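Local atomic coordinates of p-nitrophenyl phosphatase (Pho2) (Archaeoglobus fulgidus, PDB entry 3QGM), a protein that probably hydrolyses phosphate monoesters as a metal-dependent phosphatase of the haloacid dehalogenase (HAD) superfamily. Residues I12-G17 with V185-E190; N48-S53 with P164-I169; V216-G221 with A226-V231; T236-L241 with V255-K260. All coordinates share one frame; numbering follows the deposited sequence.

Contact 1 (I12-G17 with V185-E190); sequences IIDIDG and VGKPSE. With CA (calcium ion), chain E.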
loop_
_atom_site.group_PDB
_atom_site.type_symbol
_atom_site.label_atom_id
_atom_site.label_comp_id
_atom_site.label_asym_id
_atom_site.label_seq_id
_atom_site.Cartn_x
_atom_site.Cartn_y
_atom_site.Cartn_z
ATOM N N ILE A 12 -31.936 1.642 -6.147
ATOM C CA ILE A 12 -30.560 2.117 -6.204
ATOM C C ILE A 12 -29.847 1.057 -7.015
ATOM O O ILE A 12 -29.727 -0.095 -6.563
ATOM C CB ILE A 12 -29.940 2.239 -4.817
ATOM C CG1 ILE A 12 -30.658 3.380 -4.089
ATOM C CG2 ILE A 12 -28.407 2.500 -4.944
ATOM C CD1 ILE A 12 -30.190 3.651 -2.655
ATOM N N ILE A 13 -29.432 1.444 -8.232
ATOM C CA ILE A 13 -28.903 0.483 -9.219
ATOM C C ILE A 13 -27.414 0.701 -9.495
ATOM O O ILE A 13 -26.962 1.758 -9.912
ATOM C CB ILE A 13 -29.744 0.426 -10.499
ATOM C CG1 ILE A 13 -31.218 0.130 -10.156
ATOM C CG2 ILE A 13 -29.229 -0.674 -11.401
ATOM C CD1 ILE A 13 -32.152 0.078 -11.391
ATOM N N ASP A 14 -26.631 -0.312 -9.167
ATOM C CA ASP A 14 -25.212 -0.380 -9.615
ATOM C C ASP A 14 -25.196 -0.383 -11.158
ATOM O O ASP A 14 -26.063 -1.006 -11.794
ATOM C CB ASP A 14 -24.625 -1.641 -8.983
ATOM C CG ASP A 14 -23.283 -2.098 -9.552
ATOM O OD1 ASP A 14 -22.330 -1.329 -9.873
ATOM O OD2 ASP A 14 -23.199 -3.337 -9.619
ATOM N N ILE A 15 -24.252 0.348 -11.753
ATOM C CA ILE A 15 -24.131 0.424 -13.211
ATOM C C ILE A 15 -23.292 -0.754 -13.740
ATOM O O ILE A 15 -23.806 -1.585 -14.487
ATOM C CB ILE A 15 -23.490 1.739 -13.647
ATOM C CG1 ILE A 15 -24.370 2.935 -13.232
ATOM C CG2 ILE A 15 -23.240 1.783 -15.180
ATOM C CD1 ILE A 15 -23.669 4.290 -13.380
ATOM N N ASP A 16 -22.026 -0.834 -13.355
ATOM C CA ASP A 16 -21.132 -1.865 -13.936
ATOM C C ASP A 16 -21.438 -3.283 -13.468
ATOM O O ASP A 16 -21.436 -3.592 -12.262
ATOM C CB ASP A 16 -19.642 -1.530 -13.741
ATOM C CG ASP A 16 -18.823 -1.741 -15.042
ATOM O OD1 ASP A 16 -19.040 -0.959 -16.021
ATOM O OD2 ASP A 16 -18.003 -2.694 -15.082
ATOM N N GLY A 17 -21.723 -4.134 -14.439
ATOM C CA GLY A 17 -22.094 -5.541 -14.206
ATOM C C GLY A 17 -23.608 -5.683 -14.234
ATOM O O GLY A 17 -24.149 -6.794 -14.161
ATOM N N VAL A 185 -16.420 7.340 0.976
ATOM C CA VAL A 185 -17.689 7.762 0.359
ATOM C C VAL A 185 -18.415 6.590 -0.301
ATOM O O VAL A 185 -19.617 6.372 -0.031
ATOM C CB VAL A 185 -17.445 8.921 -0.604
ATOM C CG1 VAL A 185 -18.758 9.408 -1.284
ATOM C CG2 VAL A 185 -16.770 10.044 0.176
ATOM N N GLY A 186 -17.692 5.809 -1.111
ATOM C CA GLY A 186 -18.306 4.833 -2.020
ATOM C C GLY A 186 -18.881 3.618 -1.310
ATOM O O GLY A 186 -18.628 3.410 -0.122
ATOM N N LYS A 187 -19.609 2.791 -2.050
ATOM C CA LYS A 187 -20.101 1.523 -1.534
ATOM C C LYS A 187 -18.984 0.622 -1.006
ATOM O O LYS A 187 -17.965 0.457 -1.684
ATOM C CB LYS A 187 -20.884 0.768 -2.614
ATOM C CG LYS A 187 -22.182 1.531 -3.124
ATOM C CD LYS A 187 -22.816 0.782 -4.292
ATOM C CE LYS A 187 -22.001 0.867 -5.565
ATOM N NZ LYS A 187 -22.639 0.070 -6.643
ATOM N N PRO A 188 -19.208 -0.032 0.160
ATOM C CA PRO A 188 -20.509 -0.088 0.887
ATOM C C PRO A 188 -20.774 1.007 1.926
ATOM O O PRO A 188 -21.760 0.925 2.692
ATOM C CB PRO A 188 -20.463 -1.463 1.556
ATOM C CG PRO A 188 -19.001 -1.656 1.863
ATOM C CD PRO A 188 -18.271 -1.054 0.655
ATOM N N SER A 189 -19.948 2.049 1.937
ATOM C CA SER A 189 -20.175 3.124 2.876
ATOM C C SER A 189 -21.615 3.682 2.853
ATOM O O SER A 189 -22.261 3.743 1.798
ATOM C CB SER A 189 -19.226 4.248 2.643
ATOM O OG SER A 189 -19.456 5.235 3.599
ATOM N N GLU A 190 -22.113 4.070 4.032
ATOM C CA GLU A 190 -23.454 4.659 4.155
ATOM C C GLU A 190 -23.470 6.059 3.607
ATOM O O GLU A 190 -24.524 6.592 3.276
ATOM C CB GLU A 190 -23.912 4.717 5.634
ATOM C CG GLU A 190 -24.215 3.363 6.205
ATOM C CD GLU A 190 -23.142 2.854 7.168
ATOM O OE1 GLU A 190 -21.921 2.977 6.844
ATOM O OE2 GLU A 190 -23.529 2.314 8.244
HETATM CA CA CA E . -20.864 -3.513 -10.046
HETATM O O HOH W 1 -19.062 -4.873 -10.977
HETATM O O HOH W 2 -19.180 -1.888 -10.229
HETATM O O HOH W 3 -20.530 -3.346 -7.945
#

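Contact 2 (N48-S53 with P164-I169); sequences NNSTRS and PGTGMI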
loop_
_atom_site.group_PDB
_atom_site.type_symbol
_atom_site.label_atom_id
_atom_site.label_comp_id
_atom_site.label_asym_id
_atom_site.label_seq_id
_atom_site.Cartn_x
_atom_site.Cartn_y
_atom_site.Cartn_z
ATOM N N ASN A 48 -19.125 3.477 -7.912
ATOM C CA ASN A 48 -17.938 3.800 -7.165
ATOM C C ASN A 48 -16.844 4.340 -8.031
ATOM O O ASN A 48 -15.750 4.556 -7.535
ATOM C CB ASN A 48 -17.421 2.556 -6.445
ATOM C CG ASN A 48 -18.081 2.352 -5.101
ATOM O OD1 ASN A 48 -19.001 3.075 -4.742
ATOM N ND2 ASN A 48 -17.552 1.393 -4.315
ATOM N N ASN A 49 -17.114 4.525 -9.320
ATOM C CA ASN A 49 -16.119 5.062 -10.257
ATOM C C ASN A 49 -15.367 6.205 -9.625
ATOM O O ASN A 49 -15.960 7.211 -9.188
ATOM C CB ASN A 49 -16.771 5.553 -11.571
ATOM C CG ASN A 49 -15.753 5.776 -12.676
ATOM O OD1 ASN A 49 -14.861 6.585 -12.538
ATOM N ND2 ASN A 49 -15.891 5.052 -13.779
ATOM N N SER A 50 -14.054 6.064 -9.598
ATOM C CA SER A 50 -13.162 6.995 -8.906
ATOM C C SER A 50 -12.565 8.099 -9.807
ATOM O O SER A 50 -11.987 9.078 -9.321
ATOM C CB SER A 50 -12.003 6.149 -8.336
ATOM O OG SER A 50 -11.036 6.945 -7.710
ATOM N N THR A 51 -12.675 7.905 -11.111
ATOM C CA THR A 51 -11.911 8.621 -12.083
ATOM C C THR A 51 -12.724 9.424 -13.100
ATOM O O THR A 51 -12.175 10.296 -13.737
ATOM C CB THR A 51 -11.016 7.631 -12.877
ATOM O OG1 THR A 51 -11.854 6.745 -13.644
ATOM C CG2 THR A 51 -10.077 6.824 -11.893
ATOM N N ARG A 52 -13.995 9.105 -13.299
ATOM C CA ARG A 52 -14.783 9.814 -14.297
ATOM C C ARG A 52 -15.833 10.726 -13.622
ATOM O O ARG A 52 -16.343 10.433 -12.519
ATOM C CB ARG A 52 -15.450 8.833 -15.254
ATOM C CG ARG A 52 -14.530 7.806 -15.944
ATOM C CD ARG A 52 -13.262 8.375 -16.589
ATOM N NE ARG A 52 -13.459 9.462 -17.558
ATOM C CZ ARG A 52 -13.678 9.317 -18.867
ATOM N NH1 ARG A 52 -13.796 8.118 -19.425
ATOM N NH2 ARG A 52 -13.831 10.383 -19.624
ATOM N N SER A 53 -16.074 11.872 -14.244
ATOM C CA SER A 53 -17.000 12.865 -13.732
ATOM C C SER A 53 -18.424 12.329 -13.869
ATOM O O SER A 53 -18.684 11.394 -14.659
ATOM C CB SER A 53 -16.816 14.158 -14.509
ATOM O OG SER A 53 -17.264 14.015 -15.852
ATOM N N PRO A 164 -4.792 -2.603 -9.594
ATOM C CA PRO A 164 -5.078 -1.952 -8.298
ATOM C C PRO A 164 -6.272 -0.987 -8.406
ATOM O O PRO A 164 -6.423 -0.313 -9.402
ATOM C CB PRO A 164 -3.820 -1.106 -8.029
ATOM C CG PRO A 164 -2.764 -1.724 -8.830
ATOM C CD PRO A 164 -3.407 -2.329 -10.044
ATOM N N GLY A 165 -7.081 -0.916 -7.373
ATOM C CA GLY A 165 -8.105 0.135 -7.278
ATOM C C GLY A 165 -7.644 1.114 -6.224
ATOM O O GLY A 165 -6.510 1.110 -5.830
ATOM N N THR A 166 -8.555 1.942 -5.770
ATOM C CA THR A 166 -8.274 3.015 -4.860
ATOM C C THR A 166 -7.750 2.507 -3.516
ATOM O O THR A 166 -6.974 3.189 -2.836
ATOM C CB THR A 166 -9.554 3.825 -4.628
ATOM O OG1 THR A 166 -9.998 4.344 -5.892
ATOM C CG2 THR A 166 -9.282 4.951 -3.608
ATOM N N GLY A 167 -8.150 1.288 -3.160
ATOM C CA GLY A 167 -7.715 0.683 -1.905
ATOM C C GLY A 167 -6.219 0.452 -1.839
ATOM O O GLY A 167 -5.636 0.294 -0.765
HETATM N N MSE A 168 -5.577 0.447 -2.993
HETATM C CA MSE A 168 -4.156 0.374 -2.996
HETATM C C MSE A 168 -3.509 1.559 -2.270
HETATM O O MSE A 168 -2.537 1.369 -1.488
HETATM C CB MSE A 168 -3.610 0.297 -4.393
HETATM C CG MSE A 168 -2.182 -0.112 -4.336
HETATM SE SE MSE A 168 -1.145 1.458 -4.465
HETATM C CE MSE A 168 -1.129 1.203 -6.402
ATOM N N ILE A 169 -4.017 2.760 -2.543
ATOM C CA ILE A 169 -3.460 3.973 -1.956
ATOM C C ILE A 169 -3.874 3.968 -0.468
ATOM O O ILE A 169 -3.072 4.209 0.412
ATOM C CB ILE A 169 -3.920 5.270 -2.677
ATOM C CG1 ILE A 169 -3.416 5.278 -4.140
ATOM C CG2 ILE A 169 -3.413 6.482 -1.920
ATOM C CD1 ILE A 169 -4.032 6.324 -5.024
#

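Contact 3 (V216-G221 with A226-V231); sequences VDVAAG and AETVLV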
loop_
_atom_site.group_PDB
_atom_site.type_symbol
_atom_site.label_atom_id
_atom_site.label_comp_id
_atom_site.label_asym_id
_atom_site.label_seq_id
_atom_site.Cartn_x
_atom_site.Cartn_y
_atom_site.Cartn_z
ATOM N N VAL A 216 -20.037 -5.511 -2.074
ATOM C CA VAL A 216 -20.171 -4.098 -2.346
ATOM C C VAL A 216 -21.647 -3.706 -2.268
ATOM O O VAL A 216 -22.073 -2.915 -1.413
ATOM C CB VAL A 216 -19.536 -3.786 -3.722
ATOM C CG1 VAL A 216 -19.781 -2.352 -4.142
ATOM C CG2 VAL A 216 -17.980 -4.126 -3.666
ATOM N N ASP A 217 -22.417 -4.281 -3.169
ATOM C CA ASP A 217 -23.799 -3.864 -3.364
ATOM C C ASP A 217 -24.725 -4.415 -2.283
ATOM O O ASP A 217 -25.531 -3.672 -1.737
ATOM C CB ASP A 217 -24.253 -4.304 -4.739
ATOM C CG ASP A 217 -23.355 -3.730 -5.808
ATOM O OD1 ASP A 217 -23.408 -2.487 -5.922
ATOM O OD2 ASP A 217 -22.547 -4.496 -6.426
ATOM N N VAL A 218 -24.593 -5.695 -1.979
ATOM C CA VAL A 218 -25.407 -6.271 -0.887
ATOM C C VAL A 218 -25.017 -5.689 0.456
ATOM O O VAL A 218 -25.902 -5.351 1.244
ATOM C CB VAL A 218 -25.413 -7.785 -0.872
ATOM C CG1 VAL A 218 -26.319 -8.283 0.258
ATOM C CG2 VAL A 218 -25.919 -8.274 -2.208
ATOM N N ALA A 219 -23.722 -5.474 0.695
ATOM C CA ALA A 219 -23.290 -4.860 1.972
ATOM C C ALA A 219 -23.860 -3.461 2.097
ATOM O O ALA A 219 -24.265 -3.019 3.189
ATOM C CB ALA A 219 -21.750 -4.802 2.091
ATOM N N ALA A 220 -23.880 -2.753 0.977
ATOM C CA ALA A 220 -24.352 -1.387 0.955
ATOM C C ALA A 220 -25.845 -1.343 1.383
ATOM O O ALA A 220 -26.239 -0.514 2.209
ATOM C CB ALA A 220 -24.132 -0.767 -0.437
ATOM N N GLY A 221 -26.646 -2.253 0.846
ATOM C CA GLY A 221 -28.057 -2.342 1.169
ATOM C C GLY A 221 -28.365 -2.704 2.630
ATOM O O GLY A 221 -29.257 -2.118 3.251
ATOM N N ALA A 226 -32.046 -1.387 3.535
ATOM C CA ALA A 226 -32.825 -1.604 2.316
ATOM C C ALA A 226 -32.662 -3.035 1.836
ATOM O O ALA A 226 -31.558 -3.603 1.902
ATOM C CB ALA A 226 -32.350 -0.646 1.224
ATOM N N GLU A 227 -33.731 -3.578 1.260
ATOM C CA GLU A 227 -33.704 -4.924 0.688
ATOM C C GLU A 227 -32.716 -4.943 -0.452
ATOM O O GLU A 227 -32.536 -3.939 -1.127
ATOM C CB GLU A 227 -35.082 -5.341 0.146
ATOM C CG GLU A 227 -36.142 -5.536 1.208
ATOM C CD GLU A 227 -37.372 -6.237 0.643
ATOM O OE1 GLU A 227 -38.286 -5.531 0.197
ATOM O OE2 GLU A 227 -37.389 -7.484 0.593
ATOM N N THR A 228 -32.107 -6.096 -0.663
ATOM C CA THR A 228 -31.001 -6.235 -1.574
ATOM C C THR A 228 -31.334 -7.292 -2.622
ATOM O O THR A 228 -31.969 -8.344 -2.331
ATOM C CB THR A 228 -29.715 -6.682 -0.819
ATOM O OG1 THR A 228 -30.017 -7.867 -0.068
ATOM C CG2 THR A 228 -29.201 -5.565 0.127
ATOM N N VAL A 229 -30.900 -6.986 -3.843
ATOM C CA VAL A 229 -31.084 -7.850 -5.016
ATOM C C VAL A 229 -29.733 -8.054 -5.692
ATOM O O VAL A 229 -29.067 -7.095 -6.082
ATOM C CB VAL A 229 -32.012 -7.229 -6.092
ATOM C CG1 VAL A 229 -32.036 -8.133 -7.298
ATOM C CG2 VAL A 229 -33.476 -6.986 -5.555
ATOM N N LEU A 230 -29.342 -9.301 -5.862
ATOM C CA LEU A 230 -28.120 -9.600 -6.587
ATOM C C LEU A 230 -28.478 -10.115 -7.979
ATOM O O LEU A 230 -29.327 -11.008 -8.147
ATOM C CB LEU A 230 -27.289 -10.655 -5.840
ATOM C CG LEU A 230 -25.950 -11.000 -6.511
ATOM C CD1 LEU A 230 -24.885 -9.905 -6.275
ATOM C CD2 LEU A 230 -25.442 -12.321 -5.966
ATOM N N VAL A 231 -27.821 -9.556 -8.985
ATOM C CA VAL A 231 -27.968 -10.058 -10.342
ATOM C C VAL A 231 -26.694 -10.737 -10.758
ATOM O O VAL A 231 -25.622 -10.482 -10.209
ATOM C CB VAL A 231 -28.360 -8.978 -11.381
ATOM C CG1 VAL A 231 -29.765 -8.465 -11.089
ATOM C CG2 VAL A 231 -27.306 -7.853 -11.446
#

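Contact 4 (T236-L241 with V255-K260); sequences TTRENL and VFNSLK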
loop_
_atom_site.group_PDB
_atom_site.type_symbol
_atom_site.label_atom_id
_atom_site.label_comp_id
_atom_site.label_asym_id
_atom_site.label_seq_id
_atom_site.Cartn_x
_atom_site.Cartn_y
_atom_site.Cartn_z
ATOM N N THR A 236 -20.738 -11.686 -9.999
ATOM C CA THR A 236 -21.269 -12.895 -9.385
ATOM C C THR A 236 -21.975 -13.708 -10.436
ATOM O O THR A 236 -22.698 -13.182 -11.263
ATOM C CB THR A 236 -22.150 -12.611 -8.167
ATOM O OG1 THR A 236 -21.536 -11.591 -7.368
ATOM C CG2 THR A 236 -22.323 -13.891 -7.292
ATOM N N THR A 237 -21.672 -14.998 -10.479
ATOM C CA THR A 237 -22.270 -15.882 -11.487
ATOM C C THR A 237 -23.022 -17.008 -10.789
ATOM O O THR A 237 -22.911 -17.199 -9.560
ATOM C CB THR A 237 -21.211 -16.491 -12.355
ATOM O OG1 THR A 237 -20.416 -17.338 -11.541
ATOM C CG2 THR A 237 -20.328 -15.403 -12.979
ATOM N N ARG A 238 -23.775 -17.768 -11.568
ATOM C CA ARG A 238 -24.476 -18.936 -11.004
ATOM C C ARG A 238 -23.450 -19.901 -10.332
ATOM O O ARG A 238 -23.692 -20.434 -9.221
ATOM C CB ARG A 238 -25.349 -19.600 -12.089
ATOM C CG ARG A 238 -26.461 -20.533 -11.577
ATOM C CD ARG A 238 -27.481 -19.829 -10.659
ATOM N NE ARG A 238 -28.578 -19.151 -11.371
ATOM C CZ ARG A 238 -29.582 -18.511 -10.764
ATOM N NH1 ARG A 238 -30.537 -17.936 -11.482
ATOM N NH2 ARG A 238 -29.642 -18.432 -9.434
ATOM N N GLU A 239 -22.265 -20.015 -10.948
ATOM C CA GLU A 239 -21.200 -20.946 -10.506
ATOM C C GLU A 239 -20.420 -20.469 -9.287
ATOM O O GLU A 239 -19.815 -21.301 -8.600
ATOM C CB GLU A 239 -20.162 -21.170 -11.607
ATOM C CG GLU A 239 -20.730 -21.476 -12.977
ATOM C CD GLU A 239 -21.027 -20.213 -13.748
ATOM O OE1 GLU A 239 -20.036 -19.620 -14.262
ATOM O OE2 GLU A 239 -22.216 -19.799 -13.793
ATOM N N ASN A 240 -20.360 -19.156 -9.039
ATOM C CA ASN A 240 -19.627 -18.695 -7.861
ATOM C C ASN A 240 -20.496 -18.134 -6.715
ATOM O O ASN A 240 -19.959 -17.739 -5.660
ATOM C CB ASN A 240 -18.471 -17.747 -8.245
ATOM C CG ASN A 240 -18.927 -16.312 -8.528
ATOM O OD1 ASN A 240 -20.107 -15.964 -8.397
ATOM N ND2 ASN A 240 -17.976 -15.472 -8.933
ATOM N N LEU A 241 -21.810 -18.130 -6.903
ATOM C CA LEU A 241 -22.733 -17.498 -5.946
ATOM C C LEU A 241 -22.545 -18.053 -4.525
ATOM O O LEU A 241 -22.333 -17.290 -3.564
ATOM C CB LEU A 241 -24.187 -17.662 -6.416
ATOM C CG LEU A 241 -25.265 -17.208 -5.429
ATOM C CD1 LEU A 241 -25.108 -15.721 -5.063
ATOM C CD2 LEU A 241 -26.662 -17.514 -5.973
ATOM N N VAL A 255 -32.038 -13.163 -5.722
ATOM C CA VAL A 255 -31.058 -13.359 -6.778
ATOM C C VAL A 255 -31.803 -13.515 -8.096
ATOM O O VAL A 255 -32.763 -14.269 -8.161
ATOM C CB VAL A 255 -30.241 -14.633 -6.557
ATOM C CG1 VAL A 255 -29.141 -14.756 -7.630
ATOM C CG2 VAL A 255 -29.649 -14.648 -5.152
ATOM N N PHE A 256 -31.366 -12.793 -9.128
ATOM C CA PHE A 256 -31.935 -12.892 -10.459
ATOM C C PHE A 256 -30.795 -12.951 -11.449
ATOM O O PHE A 256 -29.724 -12.408 -11.202
ATOM C CB PHE A 256 -32.815 -11.690 -10.801
ATOM C CG PHE A 256 -34.081 -11.643 -10.065
ATOM C CD1 PHE A 256 -35.116 -12.518 -10.390
ATOM C CD2 PHE A 256 -34.256 -10.740 -9.029
ATOM C CE1 PHE A 256 -36.296 -12.496 -9.694
ATOM C CE2 PHE A 256 -35.432 -10.695 -8.334
ATOM C CZ PHE A 256 -36.457 -11.586 -8.647
ATOM N N ASN A 257 -31.043 -13.586 -12.585
ATOM C CA ASN A 257 -30.046 -13.681 -13.626
ATOM C C ASN A 257 -29.664 -12.279 -14.107
ATOM O O ASN A 257 -28.501 -11.979 -14.239
ATOM C CB ASN A 257 -30.554 -14.571 -14.783
ATOM C CG ASN A 257 -30.325 -16.064 -14.514
ATOM O OD1 ASN A 257 -29.348 -16.442 -13.869
ATOM N ND2 ASN A 257 -31.197 -16.911 -15.047
ATOM N N SER A 258 -30.659 -11.438 -14.340
ATOM C CA SER A 258 -30.420 -10.081 -14.796
ATOM C C SER A 258 -31.516 -9.162 -14.281
ATOM O O SER A 258 -32.534 -9.624 -13.755
ATOM C CB SER A 258 -30.438 -10.041 -16.340
ATOM O OG SER A 258 -31.743 -10.299 -16.780
ATOM N N LEU A 259 -31.317 -7.852 -14.462
ATOM C CA LEU A 259 -32.321 -6.882 -14.023
ATOM C C LEU A 259 -33.678 -7.101 -14.741
ATOM O O LEU A 259 -34.763 -6.914 -14.152
ATOM C CB LEU A 259 -31.794 -5.455 -14.245
ATOM C CG LEU A 259 -32.689 -4.323 -13.785
ATOM C CD1 LEU A 259 -32.788 -4.349 -12.269
ATOM C CD2 LEU A 259 -32.063 -3.018 -14.306
ATOM N N LYS A 260 -33.603 -7.487 -16.018
ATOM C CA LYS A 260 -34.814 -7.814 -16.791
ATOM C C LYS A 260 -35.648 -8.821 -16.018
ATOM O O LYS A 260 -36.836 -8.606 -15.794
ATOM C CB LYS A 260 -34.445 -8.349 -18.184
ATOM C CG LYS A 260 -35.520 -9.165 -18.893
ATOM C CD LYS A 260 -35.025 -9.620 -20.273
ATOM C CE LYS A 260 -35.482 -11.039 -20.611
ATOM N NZ LYS A 260 -34.944 -12.077 -19.621
#

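Contact 1 (I12-G17 with V185-E190)
Buried contact at a metal site: the ammonium end of Lys187 comes up against Asp14, on strand 10-14 and close to the centre of the chain. The backbones stay well apart, Asp14 CA and Lys187 CA being 9.7 Å from each other, and the lysine spans the gap. Its chain bends at chi3 (-71°), and NZ arrives crosswise to the aspartate, 3.5 Å from Asp14 CB and also 3.5 Å from Asp14 OD1. Neither approach is a hydrogen bond; the ammonium spends its strong interaction on a salt bridge to Asp217, with a weak hydrogen bond to the carbonyl of Val46. The Asp14 carboxylate is turned to the calcium ion. With CG anti to the backbone N (chi1 166°), Asp14 holds the calcium through both oxygens, OD1 at 2.6 Å and OD2 at 2.4 Å. Asp16 contributes its backbone O at 2.3 Å from the calcium, and three waters and Asp212 join the shell. Asp14 and Asp16 match the DxD signature of HAD hydrolases, consistent with an active-site position. Around the contact, strand 10-14 runs between strands 42-47 and 207-211, bonded to both through its backbone. Helix 214-224 lies against Asp14 and Lys187, and helix 190-200 covers Ile12 and touches Lys187.

Contact 2 (N48-S53 with P164-I169)
Ser50 and Thr166 meet through their hydroxyls, and these two residues make the entire contact, which covers just 52 Å² in all. Even their CA atoms, the nearest pair across the segments, are 7.5 Å apart. Ser50 CB, set toward the other segment, is 3.6 Å from Thr166 OG1. One atom further on, Ser50 OG lies 3.3 Å from Thr166 OG1. The serine torsion (chi1 177°) puts OG anti to the backbone N and beside the carbonyl carbon, where it meets the threonine hydroxyl. There OG is hydrogen-bonded to the backbone N of Ser125 and to the hydroxyl of Thr150. Thr166 directs OG1 back at the serine, and its strongest polar partner is the side chain of Asn151; a weak bond to Ser125 N accompanies it. Both buried hydroxyls are thus supplied with partners by the same two loops. Behind Ser50, the bend of its own loop is tied up by Asn49 OD1, which accepts from Thr51 N at 2.9 Å, from Arg52 N at 2.8 Å and from Thr51 OG1 at 3.2 Å. The Thr51 N bond defines an Asx turn, and the one from Arg52 N an Asx motif. On the other segment, Pro164 and Met168, a selenomethionine, pack on Thr135 and Met134 of the second subunit. The arrangement joins the loop after core strand 42-47 to the segment leading into helix 167-177 beside the five-stranded sheet, consistent with the core-to-cap boundary of a capped HAD phosphatase.

Contact 3 (V216-G221 with A226-V231)
Gly221 and Thr228 form the tight part of this contact, where helix 214-224 lies on the strand that follows it. Having no side chain, Gly221 lets the threonine methyl come to 3.6 Å between Gly221 CA and Thr228 CG2. The same CG2 sits 3.5 Å from Val218 O, one turn earlier, and is thereby held against the backbone of the helix. Thr228 OG1 stands between its own backbone N and carbonyl carbon (chi1 54°), which turns it to Val218 CG1, 3.7 Å away. The two side chains cross at about a right angle. At the near end, Ala226 N donates to Gly221 O at 2.9 Å, with an N-H...O angle of 149°, and brings the chain back only five residues on. Further along, the packing opens: the nearest approach of Leu230 is 4.5 Å, from its CD1 to Val218 CG2. Glu227 points away and is partly exposed, its carboxylate paired with Lys8. Ala219, on the far side of the helix, is likewise partly exposed and rests on Pro188 and Leu250. Strand 207-211, helix 214-224 and strand 227-231 form a beta-alpha-beta crossover between neighbouring parallel strands, the repeating element of the Rossmann-like HAD core.

Contact 4 (T236-L241 with V255-K260)
Asn257 OD1 receives the one hydrogen bond across this surface contact, from Arg238 NH1 at 3.1 Å. It is weak, since the N-H...O angle is only 125°. The guanidinium and the amide are turned 75° apart; OD1 approaches the guanidinium obliquely, while Asn257 ND2 lies in its plane, at the edge, 3.8 Å from Arg238 NH1. The arginine gets there by a folded route: CG is anti to the backbone N (chi1 -161°), and the chain then bends at both chi2 and chi3, which swings the guanidinium across to Asn257. Arg238 NH2 lies 4.1 Å from Val255 CG1, which comes obliquely to the guanidinium. That methyl also meets Leu241 CD2 at 4.1 Å, the two aliphatic side chains reaching tip to tip. Leu232, just after strand 227-231, touches Arg238, Val255 and Asn257. The 236-241 segment is braced by a reciprocal pair: Thr237 N donates to Asn240 OD1 at 2.8 Å, and Asn240 N to Thr237 OG1 at 3.1 Å, an ST motif. A bent, weak bond between two exposed side chains implies that the polar half of the contact holds loosely, with the Leu241-Val255 touch as its apolar complement between the 236-241 segment and strand 254-256.

In the fold
Contacts 1, 3 and 4 share the six-stranded parallel sheet, and contact 2 is nested along the chain inside the loop that contact 1 closes. Contacts 1 and 3 lie closest, with centres about 9 Å apart, and are joined by the salt bridge of Lys187 NZ to Asp217 OD1 at 2.8 Å. Contact 1 meets contact 2 through Lys187 N and Asn48 OD1, also at 2.8 Å. Contact 4 adjoins contact 3 where Leu230 O and Phe256 N, 2.9 Å apart, link neighbouring strands. The calcium belongs to contact 1; it is about 10 Å from the Val218 side chain, 13 Å from that of Ser50 and 14 Å from that of Leu241.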